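Local coordinates for BF1531-like N-terminal domain-containing protein (Bacteroides fragilis, PDB 3SLR), which is of unknown function but carries an FkbH-type N-terminal domain and a magnesium-binding phosphatase-like domain, and may act on ester bonds, at residues A[176-187]-A[198-209]. Numbering follows the deposited sequence. Where two conformers were deposited one is given.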
# COMPACT_ATOMS: atom_id res chain seq x y z
N ILE A 176 -1.63 1.31 7.74
CA ILE A 176 -2.94 1.43 7.11
C ILE A 176 -3.96 1.88 8.15
O ILE A 176 -4.71 2.84 7.95
CB ILE A 176 -3.37 0.07 6.50
CG1 ILE A 176 -2.41 -0.33 5.38
CG2 ILE A 176 -4.81 0.12 5.99
CD1 ILE A 176 -2.51 -1.80 4.99
N SER A 177 -4.00 1.17 9.28
CA SER A 177 -4.97 1.44 10.33
C SER A 177 -4.76 2.81 10.98
O SER A 177 -5.71 3.45 11.43
CB SER A 177 -4.92 0.33 11.39
OG SER A 177 -5.30 -0.92 10.84
N ALA A 178 -3.50 3.26 11.06
CA ALA A 178 -3.21 4.58 11.63
C ALA A 178 -3.96 5.68 10.87
O ALA A 178 -4.37 6.67 11.45
CB ALA A 178 -1.72 4.88 11.66
N LYS A 179 -4.13 5.51 9.57
CA LYS A 179 -4.86 6.50 8.77
C LYS A 179 -6.37 6.43 9.00
O LYS A 179 -7.00 7.43 9.31
CB LYS A 179 -4.55 6.33 7.27
CG LYS A 179 -5.37 7.25 6.37
CD LYS A 179 -4.92 7.19 4.91
CE LYS A 179 -5.99 7.78 3.98
NZ LYS A 179 -6.28 9.21 4.24
N TYR A 180 -6.96 5.24 8.83
CA TYR A 180 -8.41 5.10 8.91
C TYR A 180 -8.92 5.05 10.34
O TYR A 180 -10.04 5.48 10.62
CB TYR A 180 -8.85 3.82 8.20
CG TYR A 180 -8.62 3.86 6.71
CD1 TYR A 180 -7.45 3.34 6.15
CD2 TYR A 180 -9.56 4.43 5.86
CE1 TYR A 180 -7.24 3.39 4.77
CE2 TYR A 180 -9.36 4.47 4.49
CZ TYR A 180 -8.20 3.95 3.95
OH TYR A 180 -8.01 4.00 2.59
N GLY A 181 -8.10 4.52 11.25
CA GLY A 181 -8.50 4.39 12.65
C GLY A 181 -9.20 3.07 12.93
O GLY A 181 -9.96 2.57 12.11
N ARG A 182 -8.96 2.53 14.12
CA ARG A 182 -9.62 1.30 14.54
C ARG A 182 -11.14 1.49 14.57
O ARG A 182 -11.87 0.56 14.29
CB ARG A 182 -9.08 0.82 15.89
CG ARG A 182 -9.66 -0.54 16.32
CD ARG A 182 -8.96 -1.10 17.56
NE ARG A 182 -9.28 -0.35 18.77
CZ ARG A 182 -8.50 0.58 19.31
NH1 ARG A 182 -7.34 0.92 18.74
NH2 ARG A 182 -8.89 1.21 20.42
N ASN A 183 -11.60 2.70 14.85
CA ASN A 183 -13.04 2.99 14.81
C ASN A 183 -13.68 2.61 13.48
O ASN A 183 -14.86 2.26 13.42
CB ASN A 183 -13.31 4.47 15.14
CG ASN A 183 -13.16 4.78 16.62
OD1 ASN A 183 -13.07 3.88 17.45
ND2 ASN A 183 -13.14 6.06 16.96
N PHE A 184 -12.90 2.64 12.40
CA PHE A 184 -13.37 2.29 11.07
C PHE A 184 -12.99 0.85 10.68
O PHE A 184 -13.75 0.15 10.02
CB PHE A 184 -12.78 3.29 10.05
CG PHE A 184 -12.96 2.86 8.61
CD1 PHE A 184 -14.05 3.30 7.87
CD2 PHE A 184 -12.03 2.03 8.00
CE1 PHE A 184 -14.21 2.92 6.55
CE2 PHE A 184 -12.19 1.64 6.68
CZ PHE A 184 -13.28 2.09 5.96
N MSE A 185 -11.81 0.41 11.12
CA MSE A 185 -11.27 -0.87 10.69
C MSE A 185 -11.91 -2.06 11.40
O MSE A 185 -11.92 -3.17 10.88
CB MSE A 185 -9.75 -0.92 10.94
CG MSE A 185 -8.95 0.16 10.24
SE MSE A 185 -8.80 -0.07 8.32
CE MSE A 185 -7.87 -1.80 8.24
N PHE A 186 -12.44 -1.80 12.59
CA PHE A 186 -12.97 -2.84 13.47
C PHE A 186 -14.46 -2.60 13.72
O PHE A 186 -14.88 -1.47 13.98
CB PHE A 186 -12.18 -2.83 14.79
CG PHE A 186 -12.75 -3.70 15.88
CD1 PHE A 186 -12.77 -5.08 15.75
CD2 PHE A 186 -13.23 -3.13 17.05
CE1 PHE A 186 -13.28 -5.89 16.76
CE2 PHE A 186 -13.74 -3.93 18.06
CZ PHE A 186 -13.78 -5.30 17.92
N ASP A 187 -15.25 -3.66 13.63
CA ASP A 187 -16.70 -3.57 13.82
C ASP A 187 -17.04 -4.49 14.99
O ASP A 187 -17.13 -5.71 14.84
CB ASP A 187 -17.41 -4.01 12.53
CG ASP A 187 -18.92 -3.81 12.57
OD1 ASP A 187 -19.51 -3.84 13.67
OD2 ASP A 187 -19.52 -3.66 11.48
N LEU A 198 -12.19 -7.63 10.87
CA LEU A 198 -12.14 -6.49 9.96
C LEU A 198 -13.55 -6.10 9.52
O LEU A 198 -14.38 -6.96 9.24
CB LEU A 198 -11.30 -6.82 8.72
CG LEU A 198 -9.80 -7.05 8.96
CD1 LEU A 198 -9.14 -7.66 7.72
CD2 LEU A 198 -9.12 -5.75 9.35
N SER A 199 -13.81 -4.80 9.45
CA SER A 199 -15.11 -4.32 8.99
C SER A 199 -15.29 -4.56 7.49
O SER A 199 -14.32 -4.76 6.76
CB SER A 199 -15.28 -2.83 9.31
OG SER A 199 -14.40 -2.07 8.50
N LEU A 200 -16.54 -4.52 7.04
CA LEU A 200 -16.86 -4.76 5.64
C LEU A 200 -16.10 -3.81 4.73
O LEU A 200 -15.66 -4.19 3.63
CB LEU A 200 -18.36 -4.62 5.40
CG LEU A 200 -18.86 -4.83 3.97
CD1 LEU A 200 -18.41 -6.18 3.44
CD2 LEU A 200 -20.38 -4.70 3.90
N ASP A 201 -15.94 -2.56 5.17
CA ASP A 201 -15.30 -1.56 4.34
C ASP A 201 -13.78 -1.63 4.44
O ASP A 201 -13.07 -1.12 3.56
CB ASP A 201 -15.83 -0.17 4.67
CG ASP A 201 -17.27 -0.00 4.26
OD1 ASP A 201 -17.61 -0.37 3.11
OD2 ASP A 201 -18.08 0.48 5.09
N ALA A 202 -13.28 -2.27 5.48
CA ALA A 202 -11.84 -2.47 5.64
C ALA A 202 -11.35 -3.63 4.80
O ALA A 202 -10.19 -3.64 4.37
CB ALA A 202 -11.49 -2.70 7.09
N LEU A 203 -12.21 -4.62 4.57
CA LEU A 203 -11.81 -5.84 3.87
C LEU A 203 -11.13 -5.60 2.51
O LEU A 203 -10.05 -6.13 2.27
CB LEU A 203 -12.97 -6.83 3.74
CG LEU A 203 -13.30 -7.70 4.96
CD1 LEU A 203 -14.70 -8.27 4.82
CD2 LEU A 203 -12.27 -8.81 5.13
N PRO A 204 -11.74 -4.78 1.64
CA PRO A 204 -11.12 -4.54 0.33
C PRO A 204 -9.82 -3.74 0.42
O PRO A 204 -8.99 -3.83 -0.48
CB PRO A 204 -12.16 -3.70 -0.42
CG PRO A 204 -13.39 -3.74 0.38
CD PRO A 204 -13.05 -4.11 1.77
N ILE A 205 -9.66 -2.93 1.47
CA ILE A 205 -8.41 -2.23 1.67
C ILE A 205 -7.29 -3.23 1.95
O ILE A 205 -6.22 -3.15 1.35
CB ILE A 205 -8.48 -1.22 2.83
CG1 ILE A 205 -9.45 -0.08 2.47
CG2 ILE A 205 -7.09 -0.69 3.15
CD1 ILE A 205 -9.82 0.83 3.65
N ILE A 206 -7.54 -4.17 2.84
CA ILE A 206 -6.53 -5.17 3.17
C ILE A 206 -6.25 -6.13 2.00
O ILE A 206 -5.09 -6.47 1.75
CB ILE A 206 -6.89 -5.94 4.46
CG1 ILE A 206 -7.00 -4.98 5.65
CG2 ILE A 206 -5.87 -7.04 4.73
CD1 ILE A 206 -5.96 -3.88 5.64
N SER A 207 -7.27 -6.55 1.27
CA SER A 207 -7.02 -7.44 0.14
C SER A 207 -6.18 -6.73 -0.92
O SER A 207 -5.28 -7.32 -1.51
CB SER A 207 -8.33 -8.00 -0.47
OG SER A 207 -9.23 -6.98 -0.87
N SER A 208 -6.47 -5.46 -1.16
CA SER A 208 -5.74 -4.72 -2.18
C SER A 208 -4.27 -4.60 -1.78
O SER A 208 -3.38 -4.83 -2.58
CB SER A 208 -6.38 -3.35 -2.42
OG SER A 208 -5.71 -2.67 -3.47
N ARG A 209 -4.02 -4.25 -0.53
CA ARG A 209 -2.66 -4.12 -0.01
C ARG A 209 -1.91 -5.45 0.05
O ARG A 209 -0.68 -5.48 0.00
CB ARG A 209 -2.67 -3.46 1.37
CG ARG A 209 -3.08 -1.98 1.35
CD ARG A 209 -2.01 -1.11 0.72
NE ARG A 209 -0.75 -1.21 1.46
CZ ARG A 209 -0.27 -0.28 2.28
NH1 ARG A 209 -0.92 0.87 2.46
NH2 ARG A 209 0.88 -0.50 2.91
O HOH W 1 -18.56 -4.87 9.06
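The hydroxyl of S199 is held by two bonds. S199 OG donates to F184 O at 2.8 Å, in the plane of that carbonyl, and accepts from A202 N at 3.2 Å. This second bond is bent, 135° at the hydrogen, and closes an ST motif where the chain leads into helix 203-217. With chi1 at 69°, OG lies between its own backbone N and carbonyl carbon, where it can serve both partners. Next to it, S199 N donates to M185 O at 2.9 Å, from above the carbonyl plane. A water joins D187 OD2 to L200 N.

Beyond these bonds the contact is mostly apolar. I205 CD1 sits over one face of the Y180 ring, 3.8 Å from its centroid, in a CH-pi contact. The same methyl also touches F184 CE2. F184 CZ lies 3.6 Å from D201 CB. The CB bond of selenomethionine M185 points away from 198-209, but the chain folds back, with chi2 at -72°, and CE reaches A202 CB and I206 CD1. At the far end, I176 CG1 lies 3.5 Å from R209 NH1, over one guanidinium face.

L173 touches both M185 and I206 and extends the apolar layer. The contact joins the end of helix 173-180 and the short helix 182-185 to residues 198-209 within the FkbH N-terminal domain, a family of the SGNH hydrolase clan, away from the magnesium site. The buried S199 hydroxyl thus has both a donor and an acceptor partner, and S199 supplies donors to the last two carbonyls of helix 182-185.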